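Local structure of acyl-CoA dehydrogenase (Bacillus subtilis, 5LNX) at residues L256-D261 and Q334-Y339; Y341-P346 and L350-K355; I77-G82 and A245-G250. The protein catalyses the FAD-dependent alpha,beta-dehydrogenation of saturated acyl-CoA thioesters to 2,3-dehydroacyl-CoA, passing the electrons to an acceptor. All coordinates share one frame; numbering follows the deposited sequence.

Interaction 1 of 3, residues L256-D261 and Q334-Y339. With FAD (flavin-adenine dinucleotide), chain Q.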
loop_
_atom_site.group_PDB
_atom_site.type_symbol
_atom_site.label_atom_id
_atom_site.label_comp_id
_atom_site.label_asym_id
_atom_site.label_seq_id
_atom_site.Cartn_x
_atom_site.Cartn_y
_atom_site.Cartn_z
ATOM N N LEU D 256 -1.177 15.906 -10.441
ATOM C CA LEU D 256 0.225 16.165 -10.188
ATOM C C LEU D 256 0.598 17.639 -10.437
ATOM O O LEU D 256 1.107 18.328 -9.553
ATOM C CB LEU D 256 1.072 15.261 -11.073
ATOM C CG LEU D 256 2.570 15.560 -11.068
ATOM C CD1 LEU D 256 3.169 15.238 -9.699
ATOM C CD2 LEU D 256 3.259 14.774 -12.173
ATOM N N GLU D 257 0.311 18.097 -11.644
ATOM C CA GLU D 257 0.661 19.443 -12.065
ATOM C C GLU D 257 0.049 20.500 -11.130
ATOM O O GLU D 257 0.754 21.411 -10.657
ATOM C CB GLU D 257 0.281 19.653 -13.523
ATOM C CG GLU D 257 1.077 18.647 -14.399
ATOM C CD GLU D 257 2.448 19.102 -14.883
ATOM O OE1 GLU D 257 2.512 20.055 -15.669
ATOM O OE2 GLU D 257 3.468 18.431 -14.599
ATOM N N HIS D 258 -1.227 20.330 -10.806
ATOM C CA HIS D 258 -1.882 21.220 -9.864
ATOM C C HIS D 258 -1.185 21.160 -8.512
ATOM O O HIS D 258 -0.907 22.203 -7.887
ATOM C CB HIS D 258 -3.353 20.854 -9.680
ATOM C CG HIS D 258 -4.248 21.340 -10.773
ATOM N ND1 HIS D 258 -4.532 20.588 -11.891
ATOM C CD2 HIS D 258 -4.934 22.497 -10.912
ATOM C CE1 HIS D 258 -5.355 21.265 -12.674
ATOM N NE2 HIS D 258 -5.619 22.424 -12.100
ATOM N N ALA D 259 -0.901 19.933 -8.071
ATOM C CA ALA D 259 -0.299 19.692 -6.755
ATOM C C ALA D 259 1.106 20.317 -6.602
ATOM O O ALA D 259 1.479 20.753 -5.520
ATOM C CB ALA D 259 -0.225 18.203 -6.473
ATOM N N VAL D 260 1.864 20.332 -7.691
ATOM C CA VAL D 260 3.233 20.841 -7.692
ATOM C C VAL D 260 3.211 22.363 -7.531
ATOM O O VAL D 260 3.760 22.922 -6.577
ATOM C CB VAL D 260 3.973 20.472 -8.995
ATOM C CG1 VAL D 260 5.281 21.255 -9.121
ATOM C CG2 VAL D 260 4.248 18.980 -9.046
ATOM N N ASP D 261 2.578 23.005 -8.499
ATOM C CA ASP D 261 2.276 24.429 -8.522
ATOM C C ASP D 261 1.747 24.938 -7.164
ATOM O O ASP D 261 2.248 25.923 -6.596
ATOM C CB ASP D 261 1.222 24.648 -9.675
ATOM C CG ASP D 261 0.632 26.048 -9.695
ATOM O OD1 ASP D 261 -0.013 26.305 -8.690
ATOM O OD2 ASP D 261 0.720 26.864 -10.671
ATOM N N GLN D 334 -5.055 16.328 -0.674
ATOM C CA GLN D 334 -4.367 16.461 0.623
ATOM C C GLN D 334 -3.394 17.651 0.619
ATOM O O GLN D 334 -3.205 18.335 1.633
ATOM C CB GLN D 334 -3.565 15.176 0.932
ATOM C CG GLN D 334 -3.033 15.080 2.344
ATOM C CD GLN D 334 -4.132 14.897 3.348
ATOM O OE1 GLN D 334 -5.250 14.498 2.998
ATOM N NE2 GLN D 334 -3.821 15.123 4.615
ATOM N N ILE D 335 -2.760 17.842 -0.522
ATOM C CA ILE D 335 -1.686 18.800 -0.671
ATOM C C ILE D 335 -2.240 20.235 -0.676
ATOM O O ILE D 335 -1.616 21.167 -0.109
ATOM C CB ILE D 335 -0.893 18.529 -1.943
ATOM C CG1 ILE D 335 -0.069 17.249 -1.750
ATOM C CG2 ILE D 335 0.008 19.720 -2.264
ATOM C CD1 ILE D 335 0.790 16.832 -2.926
ATOM N N TYR D 336 -3.402 20.392 -1.293
ATOM C CA TYR D 336 -4.188 21.615 -1.164
ATOM C C TYR D 336 -4.798 21.819 0.218
ATOM O O TYR D 336 -5.230 22.922 0.562
ATOM C CB TYR D 336 -5.311 21.637 -2.179
ATOM C CG TYR D 336 -4.927 22.157 -3.542
ATOM C CD1 TYR D 336 -5.556 23.258 -4.076
ATOM C CD2 TYR D 336 -4.015 21.489 -4.330
ATOM C CE1 TYR D 336 -5.227 23.732 -5.329
ATOM C CE2 TYR D 336 -3.717 21.934 -5.616
ATOM C CZ TYR D 336 -4.326 23.061 -6.098
ATOM O OH TYR D 336 -4.039 23.549 -7.344
ATOM N N GLY D 337 -4.873 20.754 0.997
ATOM C CA GLY D 337 -5.394 20.821 2.374
ATOM C C GLY D 337 -6.876 21.134 2.347
ATOM O O GLY D 337 -7.557 20.801 1.381
ATOM N N GLY D 338 -7.360 21.872 3.341
ATOM C CA GLY D 338 -8.750 22.310 3.361
ATOM C C GLY D 338 -9.268 22.771 2.006
ATOM O O GLY D 338 -10.366 22.419 1.599
ATOM N N TYR D 339 -8.465 23.567 1.305
ATOM C CA TYR D 339 -8.850 24.141 0.002
ATOM C C TYR D 339 -9.168 23.038 -1.017
ATOM O O TYR D 339 -10.023 23.197 -1.871
ATOM C CB TYR D 339 -7.733 25.048 -0.540
ATOM C CG TYR D 339 -7.444 26.207 0.402
ATOM C CD1 TYR D 339 -8.072 27.444 0.243
ATOM C CD2 TYR D 339 -6.588 26.043 1.484
ATOM C CE1 TYR D 339 -7.814 28.479 1.110
ATOM C CE2 TYR D 339 -6.329 27.072 2.354
ATOM C CZ TYR D 339 -6.951 28.283 2.168
ATOM O OH TYR D 339 -6.725 29.297 3.053
HETATM P PA FAD Q . -2.108 23.889 4.999
HETATM O O1A FAD Q . -1.880 24.856 3.854
HETATM O O2A FAD Q . -1.629 24.121 6.392
HETATM O O5B FAD Q . -1.312 22.528 4.625
HETATM C C5B FAD Q . -1.455 21.945 3.328
HETATM C C4B FAD Q . -0.593 20.688 3.172
HETATM O O4B FAD Q . 0.739 21.002 3.557
HETATM C C3B FAD Q . -1.062 19.544 4.042
HETATM O O3B FAD Q . -1.069 18.317 3.307
HETATM C C2B FAD Q . -0.063 19.480 5.168
HETATM O O2B FAD Q . 0.164 18.118 5.537
HETATM C C1B FAD Q . 1.167 20.080 4.538
HETATM N N9A FAD Q . 2.100 20.716 5.465
HETATM C C8A FAD Q . 2.212 22.029 5.738
HETATM N N7A FAD Q . 3.236 22.257 6.598
HETATM C C5A FAD Q . 3.803 21.053 6.843
HETATM C C6A FAD Q . 4.942 20.542 7.625
HETATM N N6A FAD Q . 5.667 21.398 8.354
HETATM N N1A FAD Q . 5.216 19.211 7.571
HETATM C C2A FAD Q . 4.471 18.346 6.843
HETATM N N3A FAD Q . 3.443 18.754 6.097
HETATM C C4A FAD Q . 3.063 20.048 6.072
HETATM N N1 FAD Q . -10.605 24.963 11.452
HETATM C C2 FAD Q . -11.038 25.394 12.673
HETATM O O2 FAD Q . -10.245 26.013 13.420
HETATM N N3 FAD Q . -12.302 25.142 13.100
HETATM C C4 FAD Q . -13.201 24.468 12.375
HETATM O O4 FAD Q . -14.357 24.280 12.804
HETATM C C4X FAD Q . -12.804 23.976 11.053
HETATM N N5 FAD Q . -13.664 23.274 10.292
HETATM C C5X FAD Q . -13.301 22.823 9.063
HETATM C C6 FAD Q . -14.233 22.158 8.273
HETATM C C7 FAD Q . -13.878 21.684 7.029
HETATM C C7M FAD Q . -14.883 20.935 6.205
HETATM C C8 FAD Q . -12.533 21.948 6.512
HETATM C C8M FAD Q . -12.116 21.447 5.160
HETATM C C9 FAD Q . -11.610 22.626 7.285
HETATM C C9A FAD Q . -11.925 23.093 8.552
HETATM N N10 FAD Q . -10.984 23.806 9.360
HETATM C C10 FAD Q . -11.420 24.270 10.611
HETATM C "C1'" FAD Q . -9.622 24.139 8.897
HETATM C "C2'" FAD Q . -8.597 23.028 8.996
HETATM O "O2'" FAD Q . -8.204 23.006 10.353
HETATM C "C3'" FAD Q . -7.403 23.287 8.073
HETATM O "O3'" FAD Q . -7.754 22.941 6.713
HETATM C "C4'" FAD Q . -6.099 22.565 8.451
HETATM O "O4'" FAD Q . -5.760 22.825 9.822
HETATM C "C5'" FAD Q . -4.920 22.949 7.554
HETATM O "O5'" FAD Q . -5.130 24.219 6.915
HETATM P P FAD Q . -4.862 24.476 5.315
HETATM O O1P FAD Q . -6.089 23.904 4.626
HETATM O O2P FAD Q . -4.380 25.879 4.995
HETATM O O3P FAD Q . -3.654 23.446 4.979
#

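Interaction 2 of 3, residues Y341-P346 and L350-K355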
loop_
_atom_site.group_PDB
_atom_site.type_symbol
_atom_site.label_atom_id
_atom_site.label_comp_id
_atom_site.label_asym_id
_atom_site.label_seq_id
_atom_site.Cartn_x
_atom_site.Cartn_y
_atom_site.Cartn_z
ATOM N N TYR D 341 -10.709 20.279 -0.471
ATOM C CA TYR D 341 -12.038 19.777 -0.193
ATOM C C TYR D 341 -13.143 20.650 -0.767
ATOM O O TYR D 341 -14.316 20.464 -0.451
ATOM C CB TYR D 341 -12.235 19.641 1.323
ATOM C CG TYR D 341 -13.218 18.552 1.689
ATOM C CD1 TYR D 341 -12.903 17.216 1.486
ATOM C CD2 TYR D 341 -14.445 18.856 2.283
ATOM C CE1 TYR D 341 -13.769 16.210 1.885
ATOM C CE2 TYR D 341 -15.329 17.849 2.666
ATOM C CZ TYR D 341 -14.981 16.529 2.473
ATOM O OH TYR D 341 -15.852 15.526 2.804
ATOM N N MET D 342 -12.769 21.615 -1.583
ATOM C CA MET D 342 -13.659 22.728 -1.963
ATOM C C MET D 342 -13.960 22.644 -3.422
ATOM O O MET D 342 -13.060 22.377 -4.235
ATOM C CB MET D 342 -12.990 24.079 -1.679
ATOM C CG MET D 342 -12.736 24.326 -0.214
ATOM S SD MET D 342 -14.260 24.680 0.672
ATOM C CE MET D 342 -13.978 23.835 2.228
ATOM N N LYS D 343 -15.207 22.912 -3.766
ATOM C CA LYS D 343 -15.669 22.661 -5.136
ATOM C C LYS D 343 -15.163 23.728 -6.098
ATOM O O LYS D 343 -15.053 23.471 -7.300
ATOM C CB LYS D 343 -17.189 22.523 -5.201
ATOM C CG LYS D 343 -17.655 21.092 -4.940
ATOM C CD LYS D 343 -19.069 20.835 -5.454
ATOM C CE LYS D 343 -19.208 19.451 -6.073
ATOM N NZ LYS D 343 -18.815 18.358 -5.155
ATOM N N ASP D 344 -14.856 24.906 -5.540
ATOM C CA ASP D 344 -14.273 26.047 -6.288
ATOM C C ASP D 344 -12.831 25.830 -6.693
ATOM O O ASP D 344 -12.352 26.465 -7.623
ATOM C CB ASP D 344 -14.392 27.381 -5.519
ATOM C CG ASP D 344 -13.737 27.378 -4.150
ATOM O OD1 ASP D 344 -13.101 26.375 -3.762
ATOM O OD2 ASP D 344 -13.857 28.437 -3.474
ATOM N N TYR D 345 -12.152 24.938 -5.988
ATOM C CA TYR D 345 -10.792 24.488 -6.350
ATOM C C TYR D 345 -10.799 23.181 -7.175
ATOM O O TYR D 345 -11.699 22.345 -6.992
ATOM C CB TYR D 345 -9.976 24.293 -5.073
ATOM C CG TYR D 345 -9.537 25.593 -4.470
ATOM C CD1 TYR D 345 -8.279 26.114 -4.743
ATOM C CD2 TYR D 345 -10.378 26.320 -3.640
ATOM C CE1 TYR D 345 -7.864 27.313 -4.183
ATOM C CE2 TYR D 345 -9.974 27.520 -3.082
ATOM C CZ TYR D 345 -8.716 28.011 -3.360
ATOM O OH TYR D 345 -8.282 29.180 -2.793
ATOM N N PRO D 346 -9.754 22.970 -8.017
ATOM C CA PRO D 346 -9.756 22.056 -9.151
ATOM C C PRO D 346 -9.379 20.576 -8.904
ATOM O O PRO D 346 -9.287 19.825 -9.860
ATOM C CB PRO D 346 -8.675 22.675 -10.040
ATOM C CG PRO D 346 -7.653 23.130 -9.069
ATOM C CD PRO D 346 -8.392 23.521 -7.822
ATOM N N LEU D 350 -11.087 15.478 -9.253
ATOM C CA LEU D 350 -10.151 14.472 -9.767
ATOM C C LEU D 350 -10.333 13.187 -8.996
ATOM O O LEU D 350 -10.171 12.115 -9.563
ATOM C CB LEU D 350 -8.716 14.953 -9.627
ATOM C CG LEU D 350 -8.391 16.228 -10.416
ATOM C CD1 LEU D 350 -6.934 16.597 -10.246
ATOM C CD2 LEU D 350 -8.724 16.101 -11.890
ATOM N N LEU D 351 -10.674 13.305 -7.707
ATOM C CA LEU D 351 -10.916 12.132 -6.888
ATOM C C LEU D 351 -12.234 11.474 -7.320
ATOM O O LEU D 351 -12.291 10.290 -7.664
ATOM C CB LEU D 351 -10.982 12.500 -5.404
ATOM C CG LEU D 351 -11.308 11.325 -4.476
ATOM C CD1 LEU D 351 -10.224 10.264 -4.561
ATOM C CD2 LEU D 351 -11.490 11.750 -3.043
ATOM N N ARG D 352 -13.293 12.262 -7.234
ATOM C CA ARG D 352 -14.618 11.858 -7.623
ATOM C C ARG D 352 -14.605 11.190 -9.007
ATOM O O ARG D 352 -15.176 10.102 -9.185
ATOM C CB ARG D 352 -15.529 13.076 -7.659
ATOM C CG ARG D 352 -15.939 13.621 -6.291
ATOM C CD ARG D 352 -17.208 14.457 -6.359
ATOM N NE ARG D 352 -17.021 15.727 -7.033
ATOM C CZ ARG D 352 -17.172 15.954 -8.336
ATOM N NH1 ARG D 352 -17.565 14.991 -9.160
ATOM N NH2 ARG D 352 -16.898 17.161 -8.844
ATOM N N ASP D 353 -13.978 11.871 -9.970
ATOM C CA ASP D 353 -13.805 11.331 -11.307
ATOM C C ASP D 353 -12.920 10.071 -11.305
ATOM O O ASP D 353 -13.300 9.032 -11.875
ATOM C CB ASP D 353 -13.262 12.387 -12.277
ATOM C CG ASP D 353 -14.303 13.462 -12.637
ATOM O OD1 ASP D 353 -15.259 13.689 -11.854
ATOM O OD2 ASP D 353 -14.180 14.081 -13.732
ATOM N N ALA D 354 -11.773 10.142 -10.649
ATOM C CA ALA D 354 -10.824 8.996 -10.608
ATOM C C ALA D 354 -11.476 7.618 -10.360
ATOM O O ALA D 354 -11.242 6.659 -11.102
ATOM C CB ALA D 354 -9.742 9.219 -9.558
ATOM N N LYS D 355 -12.268 7.546 -9.300
ATOM C CA LYS D 355 -12.828 6.291 -8.796
ATOM C C LYS D 355 -13.596 5.464 -9.854
ATOM O O LYS D 355 -13.581 4.235 -9.842
ATOM C CB LYS D 355 -13.761 6.599 -7.615
ATOM C CG LYS D 355 -14.488 5.393 -7.050
ATOM C CD LYS D 355 -13.515 4.412 -6.432
ATOM C CE LYS D 355 -13.849 2.972 -6.785
ATOM N NZ LYS D 355 -12.863 2.034 -6.187
#

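Interaction 3 of 3, residues I77-G82 and A245-G250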
loop_
_atom_site.group_PDB
_atom_site.type_symbol
_atom_site.label_atom_id
_atom_site.label_comp_id
_atom_site.label_asym_id
_atom_site.label_seq_id
_atom_site.Cartn_x
_atom_site.Cartn_y
_atom_site.Cartn_z
ATOM N N ILE D 77 -7.616 17.976 -18.863
ATOM C CA ILE D 77 -8.615 19.029 -18.616
ATOM C C ILE D 77 -9.980 18.520 -18.141
ATOM O O ILE D 77 -10.572 19.101 -17.251
ATOM C CB ILE D 77 -8.802 19.856 -19.918
ATOM C CG1 ILE D 77 -7.446 20.486 -20.349
ATOM N N SER D 78 -10.497 17.457 -18.763
ATOM C CA SER D 78 -11.829 16.919 -18.417
ATOM C C SER D 78 -11.944 15.426 -18.677
ATOM O O SER D 78 -11.909 14.970 -19.817
ATOM C CB SER D 78 -12.927 17.607 -19.201
ATOM O OG SER D 78 -14.202 17.037 -18.941
ATOM N N ALA D 79 -12.071 14.672 -17.604
ATOM C CA ALA D 79 -12.252 13.232 -17.664
ATOM C C ALA D 79 -13.622 12.906 -18.317
ATOM O O ALA D 79 -13.727 12.007 -19.141
ATOM C CB ALA D 79 -12.146 12.665 -16.252
ATOM N N ALA D 80 -14.652 13.660 -17.937
ATOM C CA ALA D 80 -15.995 13.529 -18.507
ATOM C C ALA D 80 -15.937 13.572 -20.018
ATOM O O ALA D 80 -16.372 12.632 -20.698
ATOM C CB ALA D 80 -16.912 14.632 -17.993
ATOM N N VAL D 81 -15.439 14.676 -20.557
ATOM C CA VAL D 81 -15.389 14.824 -22.022
ATOM C C VAL D 81 -14.482 13.727 -22.651
ATOM O O VAL D 81 -14.723 13.285 -23.782
ATOM C CB VAL D 81 -15.154 16.296 -22.530
ATOM N N GLY D 82 -13.510 13.244 -21.877
ATOM C CA GLY D 82 -12.603 12.192 -22.310
ATOM C C GLY D 82 -13.318 10.866 -22.549
ATOM O O GLY D 82 -13.107 10.191 -23.546
ATOM N N ALA D 245 -7.635 3.904 -19.617
ATOM C CA ALA D 245 -6.344 4.002 -18.966
ATOM C C ALA D 245 -5.735 5.393 -19.205
ATOM O O ALA D 245 -5.200 6.031 -18.288
ATOM C CB ALA D 245 -5.406 2.933 -19.503
ATOM N N ALA D 246 -5.790 5.802 -20.470
ATOM C CA ALA D 246 -5.444 7.153 -20.909
ATOM C C ALA D 246 -6.244 8.229 -20.181
ATOM O O ALA D 246 -5.727 9.302 -19.859
ATOM C CB ALA D 246 -5.664 7.273 -22.413
ATOM N N GLN D 247 -7.512 7.951 -19.929
ATOM C CA GLN D 247 -8.348 8.839 -19.106
ATOM C C GLN D 247 -7.767 8.950 -17.708
ATOM O O GLN D 247 -7.559 10.054 -17.193
ATOM C CB GLN D 247 -9.787 8.321 -19.016
ATOM C CG GLN D 247 -10.760 9.286 -18.359
ATOM C CD GLN D 247 -12.094 8.641 -17.980
ATOM O OE1 GLN D 247 -12.275 7.425 -18.090
ATOM N NE2 GLN D 247 -13.038 9.468 -17.537
ATOM N N ALA D 248 -7.475 7.791 -17.122
ATOM C CA ALA D 248 -6.885 7.712 -15.766
ATOM C C ALA D 248 -5.526 8.423 -15.675
ATOM O O ALA D 248 -5.150 8.944 -14.628
ATOM C CB ALA D 248 -6.713 6.263 -15.357
ATOM N N LEU D 249 -4.795 8.376 -16.785
ATOM C CA LEU D 249 -3.485 8.975 -16.919
ATOM C C LEU D 249 -3.616 10.503 -16.852
ATOM O O LEU D 249 -3.044 11.162 -15.973
ATOM C CB LEU D 249 -2.858 8.545 -18.254
ATOM C CG LEU D 249 -1.449 9.066 -18.578
ATOM C CD1 LEU D 249 -0.444 8.703 -17.486
ATOM C CD2 LEU D 249 -0.984 8.531 -19.924
ATOM N N GLY D 250 -4.430 11.040 -17.758
ATOM C CA GLY D 250 -4.766 12.471 -17.789
ATOM C C GLY D 250 -5.231 12.961 -16.430
ATOM O O GLY D 250 -4.753 13.970 -15.917
#

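Interaction 1 of 3, residues L256-D261 and Q334-Y339
Ala259 and Ile335 form the apolar half of this contact, their CA atoms 6.3 Å apart, the nearest pair between the two backbones. Ile335 has CG1 anti to its carbonyl carbon (chi1 -71°), and from there its extended chain carries CD1 to Ala259 CB at 3.9 Å. The second branch, Ile335 CG2, lies 3.7 Å from Ala259 O. Leu283 of helix 277-305 touches both residues.

The polar half is slight. Tyr336 OH donates a weak hydrogen bond to His258 O (3.5 Å), the carbonyl lying beyond the ring's edge, near its plane. The same hydroxyl sits at the edge of the His258 imidazole, 3.6 Å from His258 CB, whereas His258 ND1 bonds to Ala254 O within its own helix.

Residues 334-339 open the QxxGGxG signature of the acyl-CoA dehydrogenase family, in which the end of a helix turns at the ribose and pyrophosphate of FAD; the contact seats helix 332-336, just ahead of that turn, against helix 229-265 of the C-terminal helical domain.

Ligand contacts come mostly from the backbone. FAD O3B donates to Gln334 O at 2.7 Å, and Gly338 N reaches FAD O1P at 2.7 Å, though its 130° angle at the hydrogen makes the bond weak. Gly337 leaves the helix with phi 68°; a CB there would run into FAD O3P, and one on Gly338 into FAD O3'. Tyr339 meets the pyrophosphate with its ring edge, CE2 to FAD O2P 3.5 Å, while the Gln334 amide bonds to Lys355 and Glu365 of the second subunit.

Interaction 2 of 3, residues Y341-P346 and L350-K355
Pro346 and Leu350 make the close-packed end of this contact, and the meeting there is of a backbone oxygen with a branched alkyl group. Leu350 CG lies 3.7 Å from Pro346 O, and Leu350 CD1 lies 4.0 Å from the same atom. With CG anti to its carbonyl carbon (chi1 -62°), Leu350 brings its branch point to the carbonyl although its CB does not aim at the loop. The CA atoms of this pair are 7.6 Å apart, the nearest between the segments. The Pro346 ring packs on His258 of helix 229-265 and on Tyr336 of helix 332-336, while Leu350 also packs on Ala255. The contact folds the loop after helix 332-336 back on helix 348-356 of the C-terminal domain, at an interface where Tyr341 OH bonds to Arg352 O of the second subunit, and the reverse.

The other end is looser: one pair of polar atoms meets, and the type I turn that carries Lys343, from Met342 to Tyr345, has Asp344 exposed to solvent. Tyr345 N to Met342 O (3.2 Å) closes that turn. The Lys343 chain bends at chi3 and chi4 and crosses the Arg352 side chain at about a right angle, leaving Lys343 NZ 3.7 Å from Arg352 NE, the ammonium approaching the guanidinium obliquely. Arg352 is buried. It forms salt bridges through NE to Glu348 and through NH2 to Glu30, gives NH1 to Leu200 O, and makes a cation-pi contact with Tyr203.

Glu348 OE2 is also a long, weak ion partner of Lys343 NZ. Two cations thus converge on one carboxylate, which probably offsets their like charge and would be expected to favour the ionised form of Glu348.

Interaction 3 of 3, residues I77-G82 and A245-G250
The N-cap of helix 79-90, in the N-terminal helical domain, here lies against helix 229-265 of the C-terminal domain, and Ala79 with Gln247 carries the contact. Ser78 is the N-cap residue: its OG accepts from Val81 N at 3.1 Å in a nearly straight bond (172°), fixing the first turn. Just past it, Ala79 O receives Gln247 NE2 at 3.1 Å, a weak bond because the N-H points well off the oxygen (120°). With CG anti to its backbone N (chi1 -171°), the extended Gln247 chain carries the amide over to the first turn of helix 79-90, and NE2 also lies 3.6 Å from Ala79 CB. The other end of the amide, Gln247 OE1, is hydrogen-bonded to Tyr360, a residue of the FAD pocket, which is consistent with a second-shell position. A leucine in its place would probably leave Ala79 O and the Tyr360 hydroxyl without these partners in a buried setting. Leu202 packs on both Ala79 and Gln247. Behind the cap, helix 9-32 packs on Ser78 and Ala80, while the far side of segment 245-250 meets helices 277-305 and 311-326.

Overall arrangement
Helix 229-265 serves both interaction 1 and interaction 3, whose centres are 19 Å apart and whose nearest atoms stay about 7 Å from each other. Interaction 2 lies between them, its centre 11 Å from that of interaction 1 and 13 Å from that of interaction 3. It touches both: Tyr345 CD1 packs 3.9 Å from Tyr336 CE1, and Asp353 OD2 lies 3.5 Å from Ala79 CB. The FAD held by residues 334-339 is not the one near Gln247, whose side chain is about 8 Å from its FAD; Arg352 is about 11 Å from a bound FAD. Interactions 1 and 2 both reach the second subunit, whereas interaction 3 stays within the chain.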